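Local coordinates for protein internalin (Listeria monocytogenes serotype 4b, PDB 4FMZ) that probably takes part in adhesion to and invasion of host cells, as a leucine-rich repeat protein of the internalin family, at residues 180-185 with 199-204; 155-160 with 174-179; 220-225 with 242-247; 206-211 with 228-233. One frame throughout, in Å; residues are numbered along the deposited sequence.

How the contacts relate
From the N terminus, contact 2 comes first: it closes a loop of 13 residues, bringing 174-179 back beside 155-160. Contact 1 opens at the next residue, and 180-185 meets 199-204 one turn of the leucine-rich repeat solenoid later. These two are in series and touch through probable backbone hydrogen bonds at and just before strands 159-161 and 181-183. Contacts 4 and 3 then cross, because 220-225 falls between the two segments of contact 4 and 228-233 between those of contact 3. Contact 3 joins the chain just before and at the starts of strands 225-227 and 247-249, whereas contact 4 joins the turns after strands 203-205 and 225-227, linking back to contact 1 through Asn209 and Leu184.

Contact 1 (180-185 with 199-204); sequences YSLSLN and TSLHYF. With EDO (1,2-ethanediol), chain C.
Tyr180 and His202 meet as an offset stack, ring centroids 4.4 Å apart and planes 22° from parallel. The tyrosine's CE1 lies over one face of the imidazole toward its rim, while His202 CB sits above the tyrosine ring in a CH-pi contact. Tyr203 completes the aromatic cluster: it lies alongside Tyr180 and points the same way, its CE2 3.6 Å from Tyr180 CE2, with the ring planes inclined to each other. A water bound to Tyr203 OH also makes a weak bond to Tyr180 OH.

The cluster is positioned by what lies behind it. His202 ND1 donates to Ser200 O at 2.6 Å, and because that oxygen lies in the imidazole plane the bond helps to fix how the ring is turned. Tyr180 O accepts two backbone hydrogens, from His202 N at 2.8 Å and from Tyr203 N at 3.1 Å. Parallel strand pairing follows, Leu182 N donating to Tyr203 O at 2.9 Å. On the buried face Leu182, with CG anti to the backbone N (chi1 168°), runs beside Phe204, and its CD2 touches the ring at CE1. On the other face Ser181 OG is hydrogen-bonded to a 1,2-ethanediol, probably from the crystallisation liquor.

Among the successive parallel strands of the leucine-rich repeat solenoid, 181-183 thus lies between 159-161, where Leu160 packs on Leu182, and 203-205; beyond the latter, Phe204 packs on Leu226 of strand 225-227.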
loop_
_atom_site.group_PDB
_atom_site.type_symbol
_atom_site.label_atom_id
_atom_site.label_comp_id
_atom_site.label_asym_id
_atom_site.label_seq_id
_atom_site.Cartn_x
_atom_site.Cartn_y
_atom_site.Cartn_z
ATOM N N TYR A 180 9.210 2.862 -5.854
ATOM C CA TYR A 180 8.713 2.099 -6.993
ATOM C C TYR A 180 7.206 1.965 -6.897
ATOM O O TYR A 180 6.508 2.043 -7.909
ATOM C CB TYR A 180 9.361 0.704 -7.006
ATOM C CG TYR A 180 9.008 -0.116 -8.217
ATOM C CD1 TYR A 180 9.685 0.058 -9.424
ATOM C CD2 TYR A 180 7.986 -1.055 -8.169
ATOM C CE1 TYR A 180 9.351 -0.682 -10.552
ATOM C CE2 TYR A 180 7.640 -1.799 -9.294
ATOM C CZ TYR A 180 8.329 -1.612 -10.482
ATOM O OH TYR A 180 8.026 -2.362 -11.589
ATOM N N SER A 181 6.710 1.739 -5.678
ATOM C CA SER A 181 5.285 1.568 -5.387
ATOM C C SER A 181 4.933 2.363 -4.121
ATOM O O SER A 181 5.590 2.205 -3.086
ATOM C CB SER A 181 4.959 0.089 -5.236
ATOM O OG SER A 181 3.597 -0.094 -4.875
ATOM N N LEU A 182 3.911 3.217 -4.209
ATOM C CA LEU A 182 3.500 4.088 -3.100
ATOM C C LEU A 182 1.993 4.080 -2.896
ATOM O O LEU A 182 1.253 4.302 -3.855
ATOM C CB LEU A 182 3.979 5.540 -3.377
ATOM C CG LEU A 182 3.431 6.683 -2.494
ATOM C CD1 LEU A 182 3.942 6.589 -1.043
ATOM C CD2 LEU A 182 3.803 8.048 -3.079
ATOM N N SER A 183 1.546 3.887 -1.638
ATOM C CA SER A 183 0.137 3.954 -1.290
ATOM C C SER A 183 -0.119 5.076 -0.301
ATOM O O SER A 183 0.513 5.134 0.757
ATOM C CB SER A 183 -0.381 2.631 -0.726
ATOM O OG SER A 183 -1.780 2.746 -0.497
ATOM N N LEU A 184 -1.048 5.974 -0.662
ATOM C CA LEU A 184 -1.466 7.101 0.166
ATOM C C LEU A 184 -2.994 7.153 0.243
ATOM O O LEU A 184 -3.583 8.233 0.361
ATOM C CB LEU A 184 -0.886 8.417 -0.372
ATOM C CG LEU A 184 0.649 8.585 -0.223
ATOM C CD1 LEU A 184 1.094 9.906 -0.790
ATOM C CD2 LEU A 184 1.108 8.469 1.246
ATOM N N ASN A 185 -3.625 5.975 0.220
ATOM C CA ASN A 185 -5.089 5.852 0.241
ATOM C C ASN A 185 -5.698 6.377 1.532
ATOM O O ASN A 185 -5.137 6.181 2.607
ATOM C CB ASN A 185 -5.514 4.387 0.071
ATOM C CG ASN A 185 -5.200 3.781 -1.268
ATOM O OD1 ASN A 185 -5.046 4.467 -2.284
ATOM N ND2 ASN A 185 -5.126 2.464 -1.301
ATOM N N THR A 199 10.343 10.155 -9.759
ATOM C CA THR A 199 10.541 9.809 -11.174
ATOM C C THR A 199 10.670 8.289 -11.416
ATOM O O THR A 199 10.531 7.864 -12.561
ATOM C CB THR A 199 11.738 10.578 -11.774
ATOM O OG1 THR A 199 12.914 10.188 -11.089
ATOM C CG2 THR A 199 11.567 12.086 -11.694
ATOM N N SER A 200 10.899 7.492 -10.367
ATOM C CA SER A 200 11.010 6.033 -10.464
ATOM C C SER A 200 9.696 5.315 -10.148
ATOM O O SER A 200 9.639 4.082 -10.230
ATOM C CB SER A 200 12.087 5.514 -9.510
ATOM O OG SER A 200 13.388 5.773 -10.010
ATOM N N LEU A 201 8.657 6.061 -9.748
ATOM C CA LEU A 201 7.388 5.459 -9.344
ATOM C C LEU A 201 6.690 4.750 -10.509
ATOM O O LEU A 201 6.506 5.330 -11.571
ATOM C CB LEU A 201 6.474 6.516 -8.709
ATOM C CG LEU A 201 5.443 6.031 -7.678
ATOM C CD1 LEU A 201 6.123 5.356 -6.472
ATOM C CD2 LEU A 201 4.587 7.185 -7.197
ATOM N N HIS A 202 6.316 3.481 -10.302
ATOM C CA HIS A 202 5.625 2.687 -11.320
ATOM C C HIS A 202 4.191 2.374 -10.882
ATOM O O HIS A 202 3.354 2.066 -11.718
ATOM C CB HIS A 202 6.393 1.378 -11.602
ATOM C CG HIS A 202 7.644 1.549 -12.403
ATOM N ND1 HIS A 202 8.700 2.308 -11.935
ATOM C CD2 HIS A 202 8.013 0.958 -13.564
ATOM C CE1 HIS A 202 9.656 2.194 -12.843
ATOM N NE2 HIS A 202 9.281 1.401 -13.849
ATOM N N TYR A 203 3.923 2.416 -9.562
ATOM C CA TYR A 203 2.628 2.086 -8.954
ATOM C C TYR A 203 2.277 3.148 -7.931
ATOM O O TYR A 203 3.045 3.415 -7.005
ATOM C CB TYR A 203 2.669 0.653 -8.333
ATOM C CG TYR A 203 2.920 -0.382 -9.407
ATOM C CD1 TYR A 203 1.865 -0.936 -10.121
ATOM C CD2 TYR A 203 4.214 -0.673 -9.835
ATOM C CE1 TYR A 203 2.086 -1.753 -11.225
ATOM C CE2 TYR A 203 4.447 -1.468 -10.954
ATOM C CZ TYR A 203 3.378 -2.011 -11.644
ATOM O OH TYR A 203 3.600 -2.837 -12.717
ATOM N N PHE A 204 1.162 3.806 -8.140
ATOM C CA PHE A 204 0.711 4.869 -7.256
ATOM C C PHE A 204 -0.793 4.745 -6.998
ATOM O O PHE A 204 -1.588 4.672 -7.933
ATOM C CB PHE A 204 1.055 6.240 -7.852
ATOM C CG PHE A 204 0.707 7.465 -7.036
ATOM C CD1 PHE A 204 0.835 7.462 -5.648
ATOM C CD2 PHE A 204 0.357 8.658 -7.662
ATOM C CE1 PHE A 204 0.533 8.605 -4.899
ATOM C CE2 PHE A 204 0.080 9.804 -6.916
ATOM C CZ PHE A 204 0.167 9.767 -5.538
HETATM C C1 EDO C . 2.425 0.395 -1.702
HETATM O O1 EDO C . 1.224 -0.226 -2.141
HETATM C C2 EDO C . 3.434 -0.700 -1.324
HETATM O O2 EDO C . 3.737 -1.427 -2.499
HETATM O O HOH W 1 5.871 -2.531 -14.172
#

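Contact 2 (155-160 with 174-179); sequences TGLNYL and ANLTDL
Leu157 and Leu160 meet Leu176 and Leu179 in the hydrophobic core of the leucine-rich repeat solenoid, where regularly spaced leucines of successive turns stack on one another. The branch CD2 of Leu157 does most of the touching: it lies 3.8 Å from Leu176 CD1 and also reaches Leu179 CD2, side by side with both neighbours. Leu160 approaches differently. Its CD2 meets Leu176 CD1 at 4.1 Å with the two side chains at about a right angle, while its CB rests 3.8 Å from Leu179 CD2. Leu179 carries CG anti to its carbonyl carbon (chi1 -83°), which directs CD2 back under the 157-160 backbone to meet the C atom of Asn158.

The backbone of the second segment is shaped by an inverse gamma turn centred on Leu176 and a type I turn from Leu176 to Leu179. Between the two backbones a water takes the place of direct bonds: it accepts from Asp178 N at 2.9 Å, donates to Leu157 O at 2.7 Å and makes a weaker bond to Thr155 O. Nearby, Asn158 folds its amide back to donate from ND2 to Gly156 O at 2.8 Å, and its side chain crosses that of Asp178 at a slant, ND2 near Asp178 O.

No direct hydrogen bond crosses this contact, so leucine packing and the bridging water carry it. Asp178 OD2 stands 3.1 Å from Thr155 O, two acceptors with no hydrogen bond between them; this would probably disfavour the charged carboxylate slightly, although solvent at this exposed residue should screen the effect.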
loop_
_atom_site.group_PDB
_atom_site.type_symbol
_atom_site.label_atom_id
_atom_site.label_comp_id
_atom_site.label_asym_id
_atom_site.label_seq_id
_atom_site.Cartn_x
_atom_site.Cartn_y
_atom_site.Cartn_z
ATOM N N THR A 155 16.369 7.260 1.704
ATOM C CA THR A 155 16.586 7.475 0.265
ATOM C C THR A 155 16.632 6.172 -0.547
ATOM O O THR A 155 16.506 6.241 -1.767
ATOM C CB THR A 155 17.838 8.321 0.028
ATOM O OG1 THR A 155 18.941 7.743 0.731
ATOM C CG2 THR A 155 17.632 9.749 0.465
ATOM N N GLY A 156 16.766 5.020 0.118
ATOM C CA GLY A 156 16.741 3.712 -0.536
ATOM C C GLY A 156 15.373 3.045 -0.508
ATOM O O GLY A 156 15.230 1.916 -0.988
ATOM N N LEU A 157 14.354 3.714 0.066
ATOM C CA LEU A 157 12.996 3.159 0.190
ATOM C C LEU A 157 12.350 2.925 -1.173
ATOM O O LEU A 157 12.248 3.855 -1.979
ATOM C CB LEU A 157 12.093 4.055 1.059
ATOM C CG LEU A 157 10.777 3.413 1.566
ATOM C CD1 LEU A 157 11.039 2.381 2.658
ATOM C CD2 LEU A 157 9.858 4.453 2.119
ATOM N N ASN A 158 11.916 1.670 -1.409
ATOM C CA ASN A 158 11.283 1.238 -2.663
ATOM C C ASN A 158 9.778 1.037 -2.524
ATOM O O ASN A 158 9.063 1.120 -3.526
ATOM C CB ASN A 158 11.911 -0.069 -3.157
ATOM C CG ASN A 158 13.221 0.090 -3.890
ATOM O OD1 ASN A 158 13.417 -0.467 -4.977
ATOM N ND2 ASN A 158 14.169 0.804 -3.294
ATOM N N TYR A 159 9.295 0.723 -1.307
ATOM C CA TYR A 159 7.871 0.467 -1.062
ATOM C C TYR A 159 7.398 1.209 0.174
ATOM O O TYR A 159 8.032 1.111 1.222
ATOM C CB TYR A 159 7.609 -1.043 -0.916
ATOM C CG TYR A 159 7.989 -1.833 -2.147
ATOM C CD1 TYR A 159 9.276 -2.332 -2.309
ATOM C CD2 TYR A 159 7.056 -2.094 -3.147
ATOM C CE1 TYR A 159 9.644 -3.025 -3.461
ATOM C CE2 TYR A 159 7.402 -2.812 -4.289
ATOM C CZ TYR A 159 8.695 -3.278 -4.438
ATOM O OH TYR A 159 9.030 -3.977 -5.566
ATOM N N LEU A 160 6.301 1.980 0.043
ATOM C CA LEU A 160 5.736 2.735 1.160
ATOM C C LEU A 160 4.209 2.727 1.158
ATOM O O LEU A 160 3.596 3.062 0.145
ATOM C CB LEU A 160 6.228 4.188 1.156
ATOM C CG LEU A 160 5.702 5.116 2.279
ATOM C CD1 LEU A 160 6.099 4.599 3.690
ATOM C CD2 LEU A 160 6.168 6.549 2.058
ATOM N N ALA A 174 8.759 13.373 -0.840
ATOM C CA ALA A 174 9.465 13.881 -2.026
ATOM C C ALA A 174 10.936 13.420 -2.060
ATOM O O ALA A 174 11.486 13.220 -3.145
ATOM C CB ALA A 174 9.400 15.400 -2.078
ATOM N N ASN A 175 11.551 13.210 -0.876
ATOM C CA ASN A 175 12.951 12.785 -0.754
ATOM C C ASN A 175 13.189 11.327 -1.127
ATOM O O ASN A 175 14.334 10.919 -1.355
ATOM C CB ASN A 175 13.431 12.985 0.689
ATOM C CG ASN A 175 13.662 14.406 1.111
ATOM O OD1 ASN A 175 13.366 15.365 0.394
ATOM N ND2 ASN A 175 14.247 14.565 2.284
ATOM N N LEU A 176 12.127 10.538 -1.154
ATOM C CA LEU A 176 12.225 9.097 -1.365
ATOM C C LEU A 176 12.112 8.772 -2.853
ATOM O O LEU A 176 11.199 8.064 -3.273
ATOM C CB LEU A 176 11.131 8.394 -0.510
ATOM C CG LEU A 176 10.907 8.996 0.907
ATOM C CD1 LEU A 176 9.844 8.243 1.681
ATOM C CD2 LEU A 176 12.219 9.070 1.722
ATOM N N THR A 177 13.109 9.218 -3.639
ATOM C CA THR A 177 13.089 9.126 -5.107
ATOM C C THR A 177 13.335 7.722 -5.655
ATOM O O THR A 177 13.133 7.540 -6.859
ATOM C CB THR A 177 14.047 10.139 -5.739
ATOM O OG1 THR A 177 15.391 9.821 -5.378
ATOM C CG2 THR A 177 13.699 11.565 -5.356
ATOM N N ASP A 178 13.696 6.733 -4.804
ATOM C CA ASP A 178 13.827 5.344 -5.258
ATOM C C ASP A 178 12.475 4.619 -5.188
ATOM O O ASP A 178 12.404 3.440 -5.561
ATOM C CB ASP A 178 14.873 4.571 -4.449
ATOM C CG ASP A 178 16.293 4.724 -4.955
ATOM O OD1 ASP A 178 16.472 5.026 -6.161
ATOM O OD2 ASP A 178 17.228 4.489 -4.162
ATOM N N LEU A 179 11.409 5.305 -4.711
ATOM C CA LEU A 179 10.088 4.689 -4.575
ATOM C C LEU A 179 9.608 4.130 -5.894
ATOM O O LEU A 179 9.653 4.805 -6.924
ATOM C CB LEU A 179 9.038 5.641 -3.991
ATOM C CG LEU A 179 9.007 5.778 -2.460
ATOM C CD1 LEU A 179 8.015 6.860 -2.061
ATOM C CD2 LEU A 179 8.617 4.468 -1.777
HETATM O O HOH W 2 13.611 6.199 -1.926
#

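Contact 3 (220-225 with 242-247); sequences MTRLNS and LSQLTW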
loop_
_atom_site.group_PDB
_atom_site.type_symbol
_atom_site.label_atom_id
_atom_site.label_comp_id
_atom_site.label_asym_id
_atom_site.label_seq_id
_atom_site.Cartn_x
_atom_site.Cartn_y
_atom_site.Cartn_z
HETATM N N MSE A 220 6.201 11.228 -13.280
HETATM C CA MSE A 220 6.277 9.777 -13.047
HETATM C C MSE A 220 6.125 9.078 -14.406
HETATM O O MSE A 220 5.162 8.364 -14.634
HETATM C CB MSE A 220 5.192 9.336 -12.045
HETATM C CG MSE A 220 5.192 10.118 -10.735
HETATM SE SE MSE A 220 3.575 9.666 -9.864
HETATM C CE MSE A 220 3.735 10.824 -8.169
ATOM N N THR A 221 7.091 9.319 -15.317
ATOM C CA THR A 221 7.072 8.884 -16.717
ATOM C C THR A 221 6.988 7.354 -16.901
ATOM O O THR A 221 6.532 6.914 -17.954
ATOM C CB THR A 221 8.264 9.458 -17.494
ATOM O OG1 THR A 221 9.470 8.877 -17.009
ATOM C CG2 THR A 221 8.324 10.997 -17.464
ATOM N N ARG A 222 7.407 6.553 -15.917
ATOM C CA ARG A 222 7.319 5.105 -16.086
ATOM C C ARG A 222 6.089 4.517 -15.389
ATOM O O ARG A 222 5.995 3.290 -15.298
ATOM C CB ARG A 222 8.600 4.403 -15.605
ATOM C CG ARG A 222 9.867 4.741 -16.410
ATOM C CD ARG A 222 9.723 4.572 -17.918
ATOM N NE ARG A 222 9.705 3.167 -18.333
ATOM C CZ ARG A 222 9.527 2.760 -19.588
ATOM N NH1 ARG A 222 9.322 3.643 -20.559
ATOM N NH2 ARG A 222 9.529 1.465 -19.878
ATOM N N LEU A 223 5.141 5.376 -14.916
ATOM C CA LEU A 223 3.926 4.929 -14.218
ATOM C C LEU A 223 3.166 3.885 -15.020
ATOM O O LEU A 223 2.874 4.090 -16.202
ATOM C CB LEU A 223 2.998 6.107 -13.877
ATOM C CG LEU A 223 2.076 5.918 -12.652
ATOM C CD1 LEU A 223 2.894 5.752 -11.341
ATOM C CD2 LEU A 223 1.151 7.094 -12.513
ATOM N N ASN A 224 2.879 2.747 -14.366
ATOM C CA ASN A 224 2.183 1.608 -14.945
ATOM C C ASN A 224 0.740 1.560 -14.449
ATOM O O ASN A 224 -0.164 1.299 -15.247
ATOM C CB ASN A 224 2.925 0.302 -14.598
ATOM C CG ASN A 224 2.226 -0.937 -15.078
ATOM O OD1 ASN A 224 1.197 -1.333 -14.533
ATOM N ND2 ASN A 224 2.763 -1.575 -16.101
ATOM N N SER A 225 0.525 1.783 -13.143
ATOM C CA SER A 225 -0.811 1.752 -12.551
ATOM C C SER A 225 -1.055 2.970 -11.671
ATOM O O SER A 225 -0.197 3.346 -10.870
ATOM C CB SER A 225 -1.017 0.471 -11.744
ATOM O OG SER A 225 -0.845 -0.680 -12.554
ATOM N N LEU A 242 2.173 9.521 -20.334
ATOM C CA LEU A 242 2.536 8.352 -19.535
ATOM C C LEU A 242 2.304 7.101 -20.387
ATOM O O LEU A 242 1.347 6.367 -20.178
ATOM C CB LEU A 242 1.767 8.326 -18.194
ATOM C CG LEU A 242 1.906 9.568 -17.281
ATOM C CD1 LEU A 242 1.152 9.367 -15.997
ATOM C CD2 LEU A 242 3.359 9.912 -16.977
ATOM N N SER A 243 3.238 6.861 -21.335
ATOM C CA SER A 243 3.227 5.783 -22.335
ATOM C C SER A 243 3.037 4.379 -21.747
ATOM O O SER A 243 2.483 3.500 -22.410
ATOM C CB SER A 243 4.520 5.808 -23.151
ATOM O OG SER A 243 5.647 5.371 -22.405
ATOM N N GLN A 244 3.506 4.165 -20.525
ATOM C CA GLN A 244 3.452 2.843 -19.901
ATOM C C GLN A 244 2.201 2.617 -19.052
ATOM O O GLN A 244 2.072 1.540 -18.480
ATOM C CB GLN A 244 4.717 2.601 -19.037
ATOM C CG GLN A 244 6.045 2.687 -19.783
ATOM C CD GLN A 244 6.078 1.879 -21.058
ATOM O OE1 GLN A 244 5.942 0.654 -21.053
ATOM N NE2 GLN A 244 6.226 2.560 -22.183
ATOM N N LEU A 245 1.261 3.583 -18.990
ATOM C CA LEU A 245 0.064 3.415 -18.158
ATOM C C LEU A 245 -0.827 2.266 -18.702
ATOM O O LEU A 245 -1.181 2.266 -19.878
ATOM C CB LEU A 245 -0.692 4.760 -18.079
ATOM C CG LEU A 245 -1.552 5.002 -16.845
ATOM C CD1 LEU A 245 -0.714 5.053 -15.568
ATOM C CD2 LEU A 245 -2.312 6.302 -16.990
ATOM N N THR A 246 -1.105 1.254 -17.856
ATOM C CA THR A 246 -1.868 0.043 -18.210
ATOM C C THR A 246 -3.171 -0.039 -17.413
ATOM O O THR A 246 -4.121 -0.674 -17.859
ATOM C CB THR A 246 -0.960 -1.198 -17.927
ATOM O OG1 THR A 246 0.312 -0.993 -18.543
ATOM C CG2 THR A 246 -1.533 -2.537 -18.363
ATOM N N TRP A 247 -3.176 0.499 -16.192
ATOM C CA TRP A 247 -4.310 0.414 -15.267
ATOM C C TRP A 247 -4.586 1.805 -14.729
ATOM O O TRP A 247 -3.720 2.408 -14.079
ATOM C CB TRP A 247 -3.971 -0.583 -14.127
ATOM C CG TRP A 247 -5.116 -0.962 -13.242
ATOM C CD1 TRP A 247 -5.710 -0.184 -12.288
ATOM C CD2 TRP A 247 -5.745 -2.251 -13.160
ATOM N NE1 TRP A 247 -6.721 -0.888 -11.669
ATOM C CE2 TRP A 247 -6.756 -2.163 -12.179
ATOM C CE3 TRP A 247 -5.574 -3.466 -13.850
ATOM C CZ2 TRP A 247 -7.558 -3.261 -11.827
ATOM C CZ3 TRP A 247 -6.382 -4.550 -13.511
ATOM C CH2 TRP A 247 -7.380 -4.432 -12.533
HETATM O O HOH W 3 3.962 5.752 -18.157
HETATM O O HOH W 4 6.588 7.484 -20.940
#
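Arg222 and Gln244 lie side by side on the surface, the guanidinium stacked on the amide with the two planes 16° apart. Gln244 CG sits over the centre of the guanidinium, 3.5 Å from Arg222 CZ. Both chains are folded to achieve this: Arg222 bends at chi2 and chi3 (-52° and -74°), and Gln244 bends at chi2. The glutamine amide is held by NE2, which donates to Ser243 OG at 2.9 Å.

Beneath them a water donates to Thr221 O and Leu223 O and accepts from Gln244 N, joining the two type I turns. Leu242 slips its CD2 against the carbonyl O of Met220 (selenomethionine) at 3.3 Å, and its CD1 meets Leu223 CD2. Leu223 and Leu245 share one rotamer and lie side by side, pointing the same way, Leu223 CD2 against Leu245 CD1 in the leucine core of the repeat solenoid. Asn224 O receives both Thr246 N, at 2.8 Å, and Trp247 N, at 3.3 Å. Thr246 OG1 turns back to donate to Gln244 O.

The segments lead into strands 225-227 and 247-249, which begin their parallel pairing at Ser225 and Trp247. Leu223 packs on Phe204 of strand 203-205, while Trp247 reaches along its own strand to Glu249 through NE1 and makes a cation-pi contact with Lys227.

Contact 4 (206-211 with 228-233); sequences AYVNQI and IGNNKI. With EDO (1,2-ethanediol), chain E.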
loop_
_atom_site.group_PDB
_atom_site.type_symbol
_atom_site.label_atom_id
_atom_site.label_comp_id
_atom_site.label_asym_id
_atom_site.label_seq_id
_atom_site.Cartn_x
_atom_site.Cartn_y
_atom_site.Cartn_z
ATOM N N ALA A 206 -3.810 6.542 -4.381
ATOM C CA ALA A 206 -4.104 7.642 -3.465
ATOM C C ALA A 206 -5.592 7.950 -3.519
ATOM O O ALA A 206 -5.992 9.118 -3.466
ATOM C CB ALA A 206 -3.272 8.880 -3.828
ATOM N N TYR A 207 -6.425 6.895 -3.591
ATOM C CA TYR A 207 -7.863 7.110 -3.629
ATOM C C TYR A 207 -8.358 7.634 -2.276
ATOM O O TYR A 207 -7.705 7.406 -1.253
ATOM C CB TYR A 207 -8.654 5.861 -4.087
ATOM C CG TYR A 207 -8.463 4.592 -3.282
ATOM C CD1 TYR A 207 -8.978 4.477 -1.992
ATOM C CD2 TYR A 207 -7.923 3.451 -3.865
ATOM C CE1 TYR A 207 -8.848 3.296 -1.260
ATOM C CE2 TYR A 207 -7.843 2.244 -3.164
ATOM C CZ TYR A 207 -8.286 2.178 -1.853
ATOM O OH TYR A 207 -8.163 1.011 -1.142
ATOM N N VAL A 208 -9.499 8.365 -2.292
ATOM C CA VAL A 208 -10.181 8.907 -1.109
ATOM C C VAL A 208 -9.265 9.922 -0.385
ATOM O O VAL A 208 -8.812 9.722 0.737
ATOM C CB VAL A 208 -10.769 7.803 -0.167
ATOM C CG1 VAL A 208 -11.614 8.404 0.951
ATOM C CG2 VAL A 208 -11.623 6.820 -0.959
ATOM N N ASN A 209 -8.997 11.027 -1.069
ATOM C CA ASN A 209 -8.255 12.152 -0.527
ATOM C C ASN A 209 -9.013 13.408 -0.973
ATOM O O ASN A 209 -10.214 13.312 -1.271
ATOM C CB ASN A 209 -6.768 12.119 -0.963
ATOM C CG ASN A 209 -5.952 11.145 -0.161
ATOM O OD1 ASN A 209 -5.680 11.369 1.017
ATOM N ND2 ASN A 209 -5.567 10.029 -0.760
ATOM N N GLN A 210 -8.348 14.563 -1.006
ATOM C CA GLN A 210 -8.946 15.835 -1.416
ATOM C C GLN A 210 -8.070 16.468 -2.514
ATOM O O GLN A 210 -7.927 17.691 -2.574
ATOM C CB GLN A 210 -9.072 16.773 -0.186
ATOM C CG GLN A 210 -10.057 16.301 0.889
ATOM C CD GLN A 210 -9.775 16.932 2.235
ATOM O OE1 GLN A 210 -9.857 18.153 2.418
ATOM N NE2 GLN A 210 -9.437 16.110 3.219
ATOM N N ILE A 211 -7.474 15.621 -3.376
ATOM C CA ILE A 211 -6.552 16.032 -4.435
ATOM C C ILE A 211 -7.312 16.715 -5.593
ATOM O O ILE A 211 -8.236 16.135 -6.177
ATOM C CB ILE A 211 -5.688 14.823 -4.914
ATOM C CG1 ILE A 211 -4.827 14.250 -3.732
ATOM C CG2 ILE A 211 -4.765 15.224 -6.080
ATOM C CD1 ILE A 211 -4.367 12.781 -3.911
ATOM N N ILE A 228 -6.663 6.609 -8.222
ATOM C CA ILE A 228 -6.820 7.879 -7.522
ATOM C C ILE A 228 -8.304 8.345 -7.594
ATOM O O ILE A 228 -8.600 9.534 -7.727
ATOM C CB ILE A 228 -5.776 8.891 -8.114
ATOM C CG1 ILE A 228 -5.485 10.089 -7.181
ATOM C CG2 ILE A 228 -6.044 9.281 -9.581
ATOM C CD1 ILE A 228 -4.117 10.834 -7.455
ATOM N N GLY A 229 -9.221 7.381 -7.429
ATOM C CA GLY A 229 -10.652 7.643 -7.363
ATOM C C GLY A 229 -11.012 8.424 -6.108
ATOM O O GLY A 229 -10.199 8.512 -5.183
ATOM N N ASN A 230 -12.226 8.987 -6.051
ATOM C CA ASN A 230 -12.710 9.799 -4.925
ATOM C C ASN A 230 -11.722 10.903 -4.529
ATOM O O ASN A 230 -11.155 10.910 -3.427
ATOM C CB ASN A 230 -13.114 9.017 -3.679
ATOM C CG ASN A 230 -14.256 9.784 -2.986
ATOM O OD1 ASN A 230 -14.200 11.002 -2.748
ATOM N ND2 ASN A 230 -15.350 9.137 -2.692
ATOM N N ASN A 231 -11.523 11.827 -5.446
ATOM C CA ASN A 231 -10.708 13.006 -5.239
ATOM C C ASN A 231 -11.471 14.165 -5.888
ATOM O O ASN A 231 -12.682 14.039 -6.115
ATOM C CB ASN A 231 -9.299 12.798 -5.790
ATOM C CG ASN A 231 -8.422 12.061 -4.815
ATOM O OD1 ASN A 231 -8.049 12.597 -3.783
ATOM N ND2 ASN A 231 -8.126 10.803 -5.082
ATOM N N LYS A 232 -10.802 15.275 -6.166
ATOM C CA LYS A 232 -11.449 16.445 -6.781
ATOM C C LYS A 232 -10.725 16.805 -8.085
ATOM O O LYS A 232 -10.552 17.978 -8.401
ATOM C CB LYS A 232 -11.447 17.623 -5.776
ATOM C CG LYS A 232 -12.274 17.363 -4.504
ATOM C CD LYS A 232 -12.317 18.575 -3.567
ATOM C CE LYS A 232 -11.104 18.757 -2.687
ATOM N NZ LYS A 232 -11.216 19.965 -1.824
ATOM N N ILE A 233 -10.305 15.787 -8.849
ATOM C CA ILE A 233 -9.558 15.989 -10.092
ATOM C C ILE A 233 -10.498 16.378 -11.246
ATOM O O ILE A 233 -11.545 15.752 -11.458
ATOM C CB ILE A 233 -8.722 14.728 -10.439
ATOM C CG1 ILE A 233 -7.727 14.388 -9.296
ATOM C CG2 ILE A 233 -7.980 14.894 -11.778
ATOM C CD1 ILE A 233 -7.377 12.930 -9.199
HETATM C C1 EDO E . -11.881 12.554 3.304
HETATM O O1 EDO E . -11.445 12.458 4.654
HETATM C C2 EDO E . -10.686 12.291 2.364
HETATM O O2 EDO E . -9.671 13.251 2.620
HETATM O O HOH W 5 -12.343 11.773 -0.745
#
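Ile211 and Ile228 meet at about a right angle, CD1 to CD1 at 4.1 Å, with Ala206 CB packed against Ile228 CG1. This small apolar centre lies where the chain leaves two neighbouring parallel strands, 203-205 and 225-227, and Asn231 borders it, its side chain running beside Ile211.

The asparagine amide ties its own turn to the preceding one. With CG anti to the carbonyl carbon (chi1 -83°), ND2 reaches Ala206 O at 3.2 Å and Ile228 O at 3.0 Å, while OD1 accepts Ile211 N at 3.1 Å and, weakly, Asn209 N. Asn209 has almost the same torsions, and its ND2 comes to Ala206 O from the opposite face to Asn231 ND2.

Toward the edge the bonds are backbone ones: Val208 N to Gly229 O, Asn209 N to Asn230 O, and Lys232 N to Ile211 O at 2.7 Å. Val208 CG2 lies 3.8 Å from Asn230 CB. At the outer edge Lys232 CE lies against Gln210 O, and Gln210 NE2 donates to a 1,2-ethanediol.

Asn209 bonds Leu184 O and the N of Asn187 and Ile189 in the preceding turn, while Asn253 receives Ile233 N, so the asparagine column familiar in leucine-rich repeats runs through the turns that follow strands 181-183, 203-205, 225-227 and 247-249.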